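Local coordinates for protein 3,4-Dihydroxy-2-butanone 4-phosphate Synthase (Candida albicans, PDB 1TKU) that converts D-ribulose 5-phosphate into formate and 3,4-dihydroxy-2-butanone 4-phosphate, probably with magnesium or manganese as cofactor, at residues E30-L35 / G173-L178; G56-P61 / V163-V168; L132-G137 / H145-V150. One frame throughout, in Å; residues are numbered along the deposited sequence.

Contact 1 (E30-L35 / G173-L178). With 5RP (ribulose-5-phosphate), chain D.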
loop_
_atom_site.group_PDB
_atom_site.type_symbol
_atom_site.label_atom_id
_atom_site.label_comp_id
_atom_site.label_asym_id
_atom_site.label_seq_id
_atom_site.Cartn_x
_atom_site.Cartn_y
_atom_site.Cartn_z
ATOM N N GLU B 30 -16.360 -8.551 15.951
ATOM C CA GLU B 30 -14.935 -8.736 15.707
ATOM C C GLU B 30 -14.508 -8.544 14.256
ATOM O O GLU B 30 -13.321 -8.620 13.944
ATOM C CB GLU B 30 -14.487 -10.115 16.200
ATOM C CG GLU B 30 -14.653 -10.301 17.701
ATOM C CD GLU B 30 -13.788 -11.419 18.242
ATOM O OE1 GLU B 30 -14.048 -12.595 17.916
ATOM O OE2 GLU B 30 -12.839 -11.115 18.990
ATOM N N ASN B 31 -15.471 -8.296 13.370
ATOM C CA ASN B 31 -15.168 -8.072 11.955
ATOM C C ASN B 31 -14.366 -6.784 11.802
ATOM O O ASN B 31 -14.586 -5.822 12.539
ATOM C CB ASN B 31 -16.457 -7.911 11.142
ATOM C CG ASN B 31 -17.157 -9.224 10.863
ATOM O OD1 ASN B 31 -18.369 -9.247 10.641
ATOM N ND2 ASN B 31 -16.402 -10.318 10.847
ATOM N N GLU B 32 -13.451 -6.764 10.837
ATOM C CA GLU B 32 -12.647 -5.574 10.572
ATOM C C GLU B 32 -13.276 -4.885 9.364
ATOM O O GLU B 32 -13.669 -5.549 8.402
ATOM C CB GLU B 32 -11.193 -5.967 10.284
ATOM C CG GLU B 32 -10.602 -6.897 11.338
ATOM C CD GLU B 32 -9.147 -7.230 11.084
ATOM O OE1 GLU B 32 -8.747 -7.328 9.905
ATOM O OE2 GLU B 32 -8.406 -7.417 12.069
ATOM N N GLY B 33 -13.366 -3.558 9.416
ATOM C CA GLY B 33 -13.991 -2.809 8.338
ATOM C C GLY B 33 -13.122 -2.307 7.199
ATOM O O GLY B 33 -11.934 -2.022 7.365
ATOM N N ASP B 34 -13.751 -2.193 6.031
ATOM C CA ASP B 34 -13.115 -1.724 4.809
ATOM C C ASP B 34 -13.880 -0.529 4.246
ATOM O O ASP B 34 -15.106 -0.480 4.323
ATOM C CB ASP B 34 -13.143 -2.833 3.755
ATOM C CG ASP B 34 -11.788 -3.443 3.501
ATOM O OD1 ASP B 34 -11.080 -3.763 4.474
ATOM O OD2 ASP B 34 -11.442 -3.614 2.312
ATOM N N LEU B 35 -13.157 0.435 3.688
ATOM C CA LEU B 35 -13.804 1.574 3.048
ATOM C C LEU B 35 -13.922 1.160 1.584
ATOM O O LEU B 35 -12.949 0.685 0.995
ATOM C CB LEU B 35 -12.943 2.836 3.154
ATOM C CG LEU B 35 -13.049 3.648 4.443
ATOM C CD1 LEU B 35 -12.089 4.834 4.383
ATOM C CD2 LEU B 35 -14.480 4.130 4.619
ATOM N N GLY B 173 -2.324 1.438 15.007
ATOM C CA GLY B 173 -2.258 0.776 13.718
ATOM C C GLY B 173 -3.029 -0.526 13.613
ATOM O O GLY B 173 -2.912 -1.228 12.612
ATOM N N LEU B 174 -3.811 -0.860 14.632
ATOM C CA LEU B 174 -4.590 -2.095 14.589
ATOM C C LEU B 174 -5.804 -1.868 13.698
ATOM O O LEU B 174 -6.332 -0.759 13.636
ATOM C CB LEU B 174 -5.040 -2.498 15.997
ATOM C CG LEU B 174 -3.922 -2.787 17.006
ATOM C CD1 LEU B 174 -4.534 -3.277 18.317
ATOM C CD2 LEU B 174 -2.972 -3.834 16.448
ATOM N N MET B 175 -6.235 -2.908 12.992
ATOM C CA MET B 175 -7.391 -2.778 12.118
ATOM C C MET B 175 -8.637 -2.453 12.937
ATOM O O MET B 175 -8.800 -2.938 14.057
ATOM C CB MET B 175 -7.596 -4.063 11.304
ATOM C CG MET B 175 -6.911 -4.055 9.933
ATOM S SD MET B 175 -5.128 -3.769 9.978
ATOM C CE MET B 175 -4.774 -3.483 8.244
ATOM N N MET B 176 -9.506 -1.616 12.378
ATOM C CA MET B 176 -10.732 -1.214 13.060
ATOM C C MET B 176 -11.807 -2.291 13.084
ATOM O O MET B 176 -12.259 -2.744 12.029
ATOM C CB MET B 176 -11.327 0.036 12.403
ATOM C CG MET B 176 -10.671 1.340 12.788
ATOM S SD MET B 176 -11.658 2.746 12.224
ATOM C CE MET B 176 -10.351 3.921 11.873
ATOM N N ARG B 177 -12.214 -2.685 14.291
ATOM C CA ARG B 177 -13.272 -3.677 14.481
ATOM C C ARG B 177 -14.597 -2.915 14.373
ATOM O O ARG B 177 -14.601 -1.699 14.190
ATOM C CB ARG B 177 -13.168 -4.319 15.867
ATOM C CG ARG B 177 -11.807 -4.901 16.206
ATOM C CD ARG B 177 -11.593 -6.263 15.572
ATOM N NE ARG B 177 -10.267 -6.800 15.878
ATOM C CZ ARG B 177 -9.837 -7.997 15.493
ATOM N NH1 ARG B 177 -8.614 -8.400 15.812
ATOM N NH2 ARG B 177 -10.632 -8.798 14.799
ATOM N N LEU B 178 -15.720 -3.614 14.515
ATOM C CA LEU B 178 -17.024 -2.963 14.386
ATOM C C LEU B 178 -17.221 -1.710 15.236
ATOM O O LEU B 178 -17.628 -0.673 14.718
ATOM C CB LEU B 178 -18.155 -3.956 14.681
ATOM C CG LEU B 178 -19.559 -3.391 14.428
ATOM C CD1 LEU B 178 -19.704 -3.042 12.946
ATOM C CD2 LEU B 178 -20.616 -4.404 14.836
HETATM C C2 5RP D . -9.398 -7.418 3.052
HETATM C C3 5RP D . -9.837 -6.526 1.911
HETATM C C5 5RP D . -8.820 -6.148 0.835
HETATM O O13 5RP D . -9.194 -5.025 0.009
HETATM C C6 5RP D . -8.491 -7.388 -0.077
HETATM O O14 5RP D . -7.422 -7.067 -0.990
HETATM C C7 5RP D . -9.708 -7.878 -0.922
HETATM O O8 5RP D . -10.610 -8.589 -0.070
HETATM P P9 5RP D . -11.170 -10.055 -0.403
HETATM O O12 5RP D . -9.993 -11.137 -0.466
HETATM O O11 5RP D . -11.970 -10.057 -1.799
HETATM O O10 5RP D . -12.213 -10.401 0.761
HETATM O O4 5RP D . -10.984 -6.108 1.823
HETATM O O1 5RP D . -10.457 -7.636 4.009
#

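Contact 2 (G56-P61 / V163-V168). With 5RP (ribulose-5-phosphate), chain D.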
loop_
_atom_site.group_PDB
_atom_site.type_symbol
_atom_site.label_atom_id
_atom_site.label_comp_id
_atom_site.label_asym_id
_atom_site.label_seq_id
_atom_site.Cartn_x
_atom_site.Cartn_y
_atom_site.Cartn_z
ATOM N N GLY B 56 -3.317 1.718 3.332
ATOM C CA GLY B 56 -2.621 2.299 2.199
ATOM C C GLY B 56 -2.389 1.325 1.054
ATOM O O GLY B 56 -1.932 1.720 -0.016
ATOM N N TYR B 57 -2.688 0.049 1.278
ATOM C CA TYR B 57 -2.522 -0.971 0.242
ATOM C C TYR B 57 -3.830 -0.912 -0.550
ATOM O O TYR B 57 -4.662 -1.819 -0.474
ATOM C CB TYR B 57 -2.344 -2.349 0.903
ATOM C CG TYR B 57 -1.536 -3.350 0.101
ATOM C CD1 TYR B 57 -0.192 -3.115 -0.193
ATOM C CD2 TYR B 57 -2.103 -4.546 -0.335
ATOM C CE1 TYR B 57 0.567 -4.043 -0.900
ATOM C CE2 TYR B 57 -1.348 -5.488 -1.045
ATOM C CZ TYR B 57 -0.017 -5.230 -1.324
ATOM O OH TYR B 57 0.734 -6.148 -2.027
ATOM N N VAL B 58 -4.000 0.169 -1.310
ATOM C CA VAL B 58 -5.226 0.394 -2.072
ATOM C C VAL B 58 -5.406 -0.516 -3.280
ATOM O O VAL B 58 -4.555 -0.569 -4.173
ATOM C CB VAL B 58 -5.326 1.868 -2.520
ATOM C CG1 VAL B 58 -6.647 2.111 -3.239
ATOM C CG2 VAL B 58 -5.217 2.780 -1.302
ATOM N N CYS B 59 -6.537 -1.221 -3.291
ATOM C CA CYS B 59 -6.865 -2.159 -4.358
ATOM C C CYS B 59 -8.074 -1.712 -5.164
ATOM O O CYS B 59 -8.938 -0.993 -4.666
ATOM C CB CYS B 59 -7.146 -3.540 -3.772
ATOM S SG CYS B 59 -5.764 -4.248 -2.876
ATOM N N VAL B 60 -8.136 -2.161 -6.411
ATOM C CA VAL B 60 -9.239 -1.805 -7.288
ATOM C C VAL B 60 -9.926 -3.031 -7.887
ATOM O O VAL B 60 -9.485 -3.575 -8.895
ATOM C CB VAL B 60 -8.759 -0.881 -8.435
ATOM C CG1 VAL B 60 -9.906 -0.579 -9.386
ATOM C CG2 VAL B 60 -8.213 0.420 -7.856
ATOM N N PRO B 61 -11.011 -3.494 -7.250
ATOM C CA PRO B 61 -11.750 -4.656 -7.745
ATOM C C PRO B 61 -12.352 -4.382 -9.123
ATOM O O PRO B 61 -12.966 -3.338 -9.352
ATOM C CB PRO B 61 -12.824 -4.853 -6.682
ATOM C CG PRO B 61 -12.119 -4.436 -5.434
ATOM C CD PRO B 61 -11.426 -3.164 -5.875
ATOM N N VAL B 163 -13.090 0.493 -5.477
ATOM C CA VAL B 163 -11.784 0.729 -4.875
ATOM C C VAL B 163 -11.952 0.543 -3.370
ATOM O O VAL B 163 -12.926 1.015 -2.780
ATOM C CB VAL B 163 -11.258 2.140 -5.231
ATOM C CG1 VAL B 163 -12.261 3.200 -4.815
ATOM C CG2 VAL B 163 -9.896 2.366 -4.579
ATOM N N ILE B 164 -11.013 -0.167 -2.755
ATOM C CA ILE B 164 -11.121 -0.462 -1.336
ATOM C C ILE B 164 -9.800 -0.447 -0.575
ATOM O O ILE B 164 -8.721 -0.469 -1.166
ATOM C CB ILE B 164 -11.746 -1.864 -1.124
ATOM C CG1 ILE B 164 -10.718 -2.956 -1.447
ATOM C CG2 ILE B 164 -12.958 -2.051 -2.035
ATOM C CD1 ILE B 164 -10.183 -2.923 -2.853
ATOM N N CYS B 165 -9.911 -0.406 0.750
ATOM C CA CYS B 165 -8.755 -0.454 1.639
ATOM C C CYS B 165 -9.234 -0.633 3.075
ATOM O O CYS B 165 -10.326 -0.187 3.434
ATOM C CB CYS B 165 -7.891 0.803 1.520
ATOM S SG CYS B 165 -6.139 0.455 1.910
ATOM N N GLU B 166 -8.407 -1.288 3.885
ATOM C CA GLU B 166 -8.724 -1.580 5.285
ATOM C C GLU B 166 -8.542 -0.409 6.249
ATOM O O GLU B 166 -7.483 0.217 6.278
ATOM C CB GLU B 166 -7.852 -2.739 5.788
ATOM C CG GLU B 166 -7.853 -3.995 4.927
ATOM C CD GLU B 166 -6.751 -4.013 3.875
ATOM O OE1 GLU B 166 -6.485 -5.104 3.331
ATOM O OE2 GLU B 166 -6.153 -2.954 3.584
ATOM N N LEU B 167 -9.569 -0.129 7.048
ATOM C CA LEU B 167 -9.497 0.949 8.035
ATOM C C LEU B 167 -8.511 0.566 9.135
ATOM O O LEU B 167 -8.485 -0.586 9.572
ATOM C CB LEU B 167 -10.879 1.190 8.654
ATOM C CG LEU B 167 -11.872 1.979 7.801
ATOM C CD1 LEU B 167 -13.274 1.822 8.351
ATOM C CD2 LEU B 167 -11.459 3.445 7.785
ATOM N N VAL B 168 -7.694 1.525 9.571
ATOM C CA VAL B 168 -6.719 1.270 10.632
ATOM C C VAL B 168 -6.786 2.359 11.694
ATOM O O VAL B 168 -7.002 3.533 11.382
ATOM C CB VAL B 168 -5.268 1.211 10.086
ATOM C CG1 VAL B 168 -5.156 0.150 9.005
ATOM C CG2 VAL B 168 -4.857 2.565 9.547
HETATM C C2 5RP D . -9.398 -7.418 3.052
HETATM C C3 5RP D . -9.837 -6.526 1.911
HETATM C C5 5RP D . -8.820 -6.148 0.835
HETATM O O13 5RP D . -9.194 -5.025 0.009
HETATM C C6 5RP D . -8.491 -7.388 -0.077
HETATM O O14 5RP D . -7.422 -7.067 -0.990
HETATM C C7 5RP D . -9.708 -7.878 -0.922
HETATM O O8 5RP D . -10.610 -8.589 -0.070
HETATM P P9 5RP D . -11.170 -10.055 -0.403
HETATM O O12 5RP D . -9.993 -11.137 -0.466
HETATM O O11 5RP D . -11.970 -10.057 -1.799
HETATM O O10 5RP D . -12.213 -10.401 0.761
HETATM O O4 5RP D . -10.984 -6.108 1.823
HETATM O O1 5RP D . -10.457 -7.636 4.009
HETATM O O HOH W 1 -5.604 -3.918 0.923
#

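Contact 3 (L132-G137 / H145-V150). With 5RP (ribulose-5-phosphate), chain D.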
loop_
_atom_site.group_PDB
_atom_site.type_symbol
_atom_site.label_atom_id
_atom_site.label_comp_id
_atom_site.label_asym_id
_atom_site.label_seq_id
_atom_site.Cartn_x
_atom_site.Cartn_y
_atom_site.Cartn_z
ATOM N N LEU B 132 -7.830 -6.055 -8.622
ATOM C CA LEU B 132 -8.232 -7.370 -8.135
ATOM C C LEU B 132 -9.269 -7.931 -9.093
ATOM O O LEU B 132 -10.062 -7.182 -9.656
ATOM C CB LEU B 132 -8.839 -7.267 -6.737
ATOM C CG LEU B 132 -8.001 -6.553 -5.675
ATOM C CD1 LEU B 132 -8.757 -6.579 -4.354
ATOM C CD2 LEU B 132 -6.645 -7.221 -5.537
ATOM N N ARG B 133 -9.264 -9.247 -9.273
ATOM C CA ARG B 133 -10.215 -9.883 -10.174
ATOM C C ARG B 133 -11.379 -10.535 -9.434
ATOM O O ARG B 133 -11.212 -11.567 -8.784
ATOM C CB ARG B 133 -9.502 -10.933 -11.038
ATOM C CG ARG B 133 -8.406 -10.365 -11.929
ATOM C CD ARG B 133 -7.808 -11.427 -12.848
ATOM N NE ARG B 133 -8.795 -11.914 -13.808
ATOM C CZ ARG B 133 -8.529 -12.750 -14.806
ATOM N NH1 ARG B 133 -7.296 -13.203 -14.988
ATOM N NH2 ARG B 133 -9.498 -13.136 -15.623
ATOM N N ALA B 134 -12.557 -9.923 -9.534
ATOM C CA ALA B 134 -13.754 -10.457 -8.892
ATOM C C ALA B 134 -14.272 -11.616 -9.739
ATOM O O ALA B 134 -14.333 -11.516 -10.965
ATOM C CB ALA B 134 -14.820 -9.376 -8.782
ATOM N N VAL B 135 -14.646 -12.708 -9.081
ATOM C CA VAL B 135 -15.139 -13.878 -9.793
ATOM C C VAL B 135 -16.526 -13.670 -10.386
ATOM O O VAL B 135 -17.344 -12.915 -9.851
ATOM C CB VAL B 135 -15.176 -15.126 -8.869
ATOM C CG1 VAL B 135 -13.801 -15.360 -8.261
ATOM C CG2 VAL B 135 -16.216 -14.945 -7.776
ATOM N N PRO B 136 -16.801 -14.323 -11.527
ATOM C CA PRO B 136 -18.113 -14.190 -12.163
ATOM C C PRO B 136 -19.166 -14.660 -11.165
ATOM O O PRO B 136 -18.966 -15.664 -10.480
ATOM C CB PRO B 136 -18.003 -15.122 -13.369
ATOM C CG PRO B 136 -16.554 -15.031 -13.728
ATOM C CD PRO B 136 -15.879 -15.100 -12.373
ATOM N N GLY B 137 -20.280 -13.940 -11.082
ATOM C CA GLY B 137 -21.322 -14.309 -10.141
ATOM C C GLY B 137 -21.196 -13.494 -8.870
ATOM O O GLY B 137 -22.086 -13.498 -8.020
ATOM N N HIS B 145 -14.549 -9.087 -0.248
ATOM C CA HIS B 145 -14.751 -7.655 -0.386
ATOM C C HIS B 145 -14.532 -7.251 -1.837
ATOM O O HIS B 145 -15.030 -6.219 -2.280
ATOM C CB HIS B 145 -13.813 -6.882 0.545
ATOM C CG HIS B 145 -14.100 -7.101 1.998
ATOM N ND1 HIS B 145 -13.781 -6.177 2.969
ATOM C CD2 HIS B 145 -14.684 -8.139 2.644
ATOM C CE1 HIS B 145 -14.158 -6.634 4.150
ATOM N NE2 HIS B 145 -14.708 -7.823 3.980
ATOM N N THR B 146 -13.791 -8.074 -2.577
ATOM C CA THR B 146 -13.540 -7.809 -3.992
ATOM C C THR B 146 -14.879 -7.895 -4.717
ATOM O O THR B 146 -15.273 -6.973 -5.435
ATOM C CB THR B 146 -12.573 -8.850 -4.607
ATOM O OG1 THR B 146 -11.295 -8.763 -3.965
ATOM C CG2 THR B 146 -12.390 -8.594 -6.093
ATOM N N GLU B 147 -15.580 -9.009 -4.522
ATOM C CA GLU B 147 -16.882 -9.199 -5.154
ATOM C C GLU B 147 -17.903 -8.184 -4.636
ATOM O O GLU B 147 -18.801 -7.772 -5.368
ATOM C CB GLU B 147 -17.398 -10.624 -4.905
ATOM C CG GLU B 147 -16.688 -11.731 -5.698
ATOM C CD GLU B 147 -15.250 -11.962 -5.270
ATOM O OE1 GLU B 147 -14.956 -11.817 -4.064
ATOM O OE2 GLU B 147 -14.417 -12.312 -6.138
ATOM N N ALA B 148 -17.771 -7.779 -3.375
ATOM C CA ALA B 148 -18.696 -6.804 -2.800
ATOM C C ALA B 148 -18.571 -5.454 -3.504
ATOM O O ALA B 148 -19.575 -4.795 -3.786
ATOM C CB ALA B 148 -18.431 -6.637 -1.301
ATOM N N ALA B 149 -17.335 -5.048 -3.787
ATOM C CA ALA B 149 -17.087 -3.773 -4.454
ATOM C C ALA B 149 -17.706 -3.753 -5.847
ATOM O O ALA B 149 -18.419 -2.815 -6.202
ATOM C CB ALA B 149 -15.582 -3.505 -4.534
ATOM N N VAL B 150 -17.442 -4.792 -6.634
ATOM C CA VAL B 150 -17.994 -4.860 -7.977
ATOM C C VAL B 150 -19.517 -4.999 -7.924
ATOM O O VAL B 150 -20.223 -4.437 -8.759
ATOM C CB VAL B 150 -17.371 -6.033 -8.774
ATOM C CG1 VAL B 150 -18.003 -6.122 -10.162
ATOM C CG2 VAL B 150 -15.869 -5.818 -8.898
HETATM C C2 5RP D . -9.398 -7.418 3.052
HETATM C C3 5RP D . -9.837 -6.526 1.911
HETATM C C5 5RP D . -8.820 -6.148 0.835
HETATM O O13 5RP D . -9.194 -5.025 0.009
HETATM C C6 5RP D . -8.491 -7.388 -0.077
HETATM O O14 5RP D . -7.422 -7.067 -0.990
HETATM C C7 5RP D . -9.708 -7.878 -0.922
HETATM O O8 5RP D . -10.610 -8.589 -0.070
HETATM P P9 5RP D . -11.170 -10.055 -0.403
HETATM O O12 5RP D . -9.993 -11.137 -0.466
HETATM O O11 5RP D . -11.970 -10.057 -1.799
HETATM O O10 5RP D . -12.213 -10.401 0.761
HETATM O O4 5RP D . -10.984 -6.108 1.823
HETATM O O1 5RP D . -10.457 -7.636 4.009
HETATM O O HOH W 2 -11.782 -12.645 -6.284
#

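Contact 1 (E30-L35 / G173-L178)
Met175 lays its CB against the carboxylate of Glu32, with Glu32 CD 3.5 Å from Met175 CB; the sulfur arm then bends off at chi2 (57°) and leaves this carboxylate. Flexible and apolar, methionine suits a place between an acid and the second subunit, whose Ile101 it also touches. Met176 contributes its carbonyl: Gly33 N donates to Met176 O at 3.0 Å, while Glu32 CA brings a C-H to the same oxygen at 3.2 Å. Arg177 follows, long enough to reach back over the loop. Its NH2 donates to Glu30 O at 2.8 Å, and that oxygen lies in the guanidinium plane at its edge. Glu32 OE2 instead sits over one face, 3.8 Å from Arg177 NH2, a long salt bridge in which only charge attracts. Leu178, at the start of helix 178-188, packs its side chain against Met24 of strand 21-24. Glu30, in the loop, probably binds magnesium, and Asp34, at the start of strand 34-38, meets the substrate, so both acids lie on one run of chain. The in-plane bond fixes the guanidinium's direction, whereas the acid above its face adds only a long-range electrostatic attraction.

Contact 2 (G56-P61 / V163-V168)
Cys59 and Ile164 form an antiparallel hydrogen-bonded pair, Cys59 N donating to Ile164 O at 3.1 Å and Ile164 N to Cys59 O at 2.9 Å, although the short strands 59-61 and 163-166 run 135° apart and these two segments share just this one bridge. The short antiparallel link joins two sheets, and Pro61 continues it with a backbone bond to Gly162: strand 59-63 pairs with 129-134, and strand 162-166 is an outermost strand of the four-stranded mixed sheet. Just before the bridge, Tyr57 is the centre of an inverse gamma turn.

Beta-branched residues suit the extended backbone here. Val58 CG1, anti to its own N (chi1 -177°), crosses Val163 CG2 at 3.5 Å, and Val60 CG2 meets the same methyl more loosely; Thr110 of helix 103-114 packs on both Val60 and Val163. Cys165, a small residue, is directed toward the other segment, where its SG lies 3.4 Å from Gly56 N. Glycine accommodates the positive phi of Gly56, at which a side chain would collide with the preceding carbonyl.

Ile164 holds CG1 in the crowded position between N and carbonyl carbon (chi1 75°), which brings CG1 to 3.0 Å from O13 of the ribulose-5-phosphate; CD1 then turns back onto Cys59. Glu166, bent at chi2, turns its carboxylate toward the sugar, OE1 lying 3.6 Å from C5 of the ligand; Ser55 OG hydrogen-bonds its OE2, securing a buried acid, and a water lies between Tyr57 O and OE1 and may link them, the bond to OE1 being weak. Packing is tightest around the isoleucine tip: the Pro61 ring brings CD and CG against Ile164 CD1, and Cys59 CB lies only 3.2 Å from Ile164 CD1.

Contact 3 (L132-G137 / H145-V150)
With chi1 at -63°, Thr146 sets OG1 beside its own N and CG2 anti to it, so the hydroxyl faces the ligand phosphate while the methyl lies against Ala134, CG2 3.6 Å from Ala134 CA. Glu147 bends at chi2 (68°), folding its carboxylate back to the end of the strand. There Val135 N donates at 3.0 Å to Glu147 OE2, which accepts through its anti lone pair, and a water donates both to that oxygen and to Arg133 O. Glu147 OE1 makes a salt bridge to Arg142, which is itself hydrogen-bonded to the ligand, so the acid ties a first-shell arginine to the strand.

Threonine suits its place by being polar on one branch and apolar on the other. Its OG1 donates to phosphate O11 at 2.6 Å, and Thr146 N reaches the same oxygen at 2.8 Å. His145 N donates to O10 at 2.9 Å, so backbone amides at the start of the helix grip the phosphate, where the helix dipole probably adds attraction. Leu132 CD1 touches Thr146 OG1 from the strand side, and Ala134, a small residue, lets the helix come close, its CB 3.7 Å from Val150 CG2.

Helix 145-155 crosses strand 129-134 steeply, 74° between the local axes; Pro61 of neighbouring strand 59-63 packs on Thr146, Ala149 and Val150, and Glu64 of helix 64-69 lies against Val135.

How the contacts relate
Contacts 2 and 3 are buried, whereas contact 1 lies nearer the surface, about 15 Å from the chain centre to its own centre, and alone has a charged pair, a long one, across its segments. Contact 2 is the hub: through strand 162-166 it shares a sheet with contact 1, Leu35 N probably bonding Cys165 O, and through strand 59-63 it shares another with contact 3, Val60 O probably bonding Leu132 N. All three touch ribulose-5-phosphate, and their chemistry follows its parts: contact 3 supplies amides and a hydroxyl for the phosphate, while contacts 1 and 2 bring acids to the sugar. Along the chain, 3 is nested within 2, and 2 within 1.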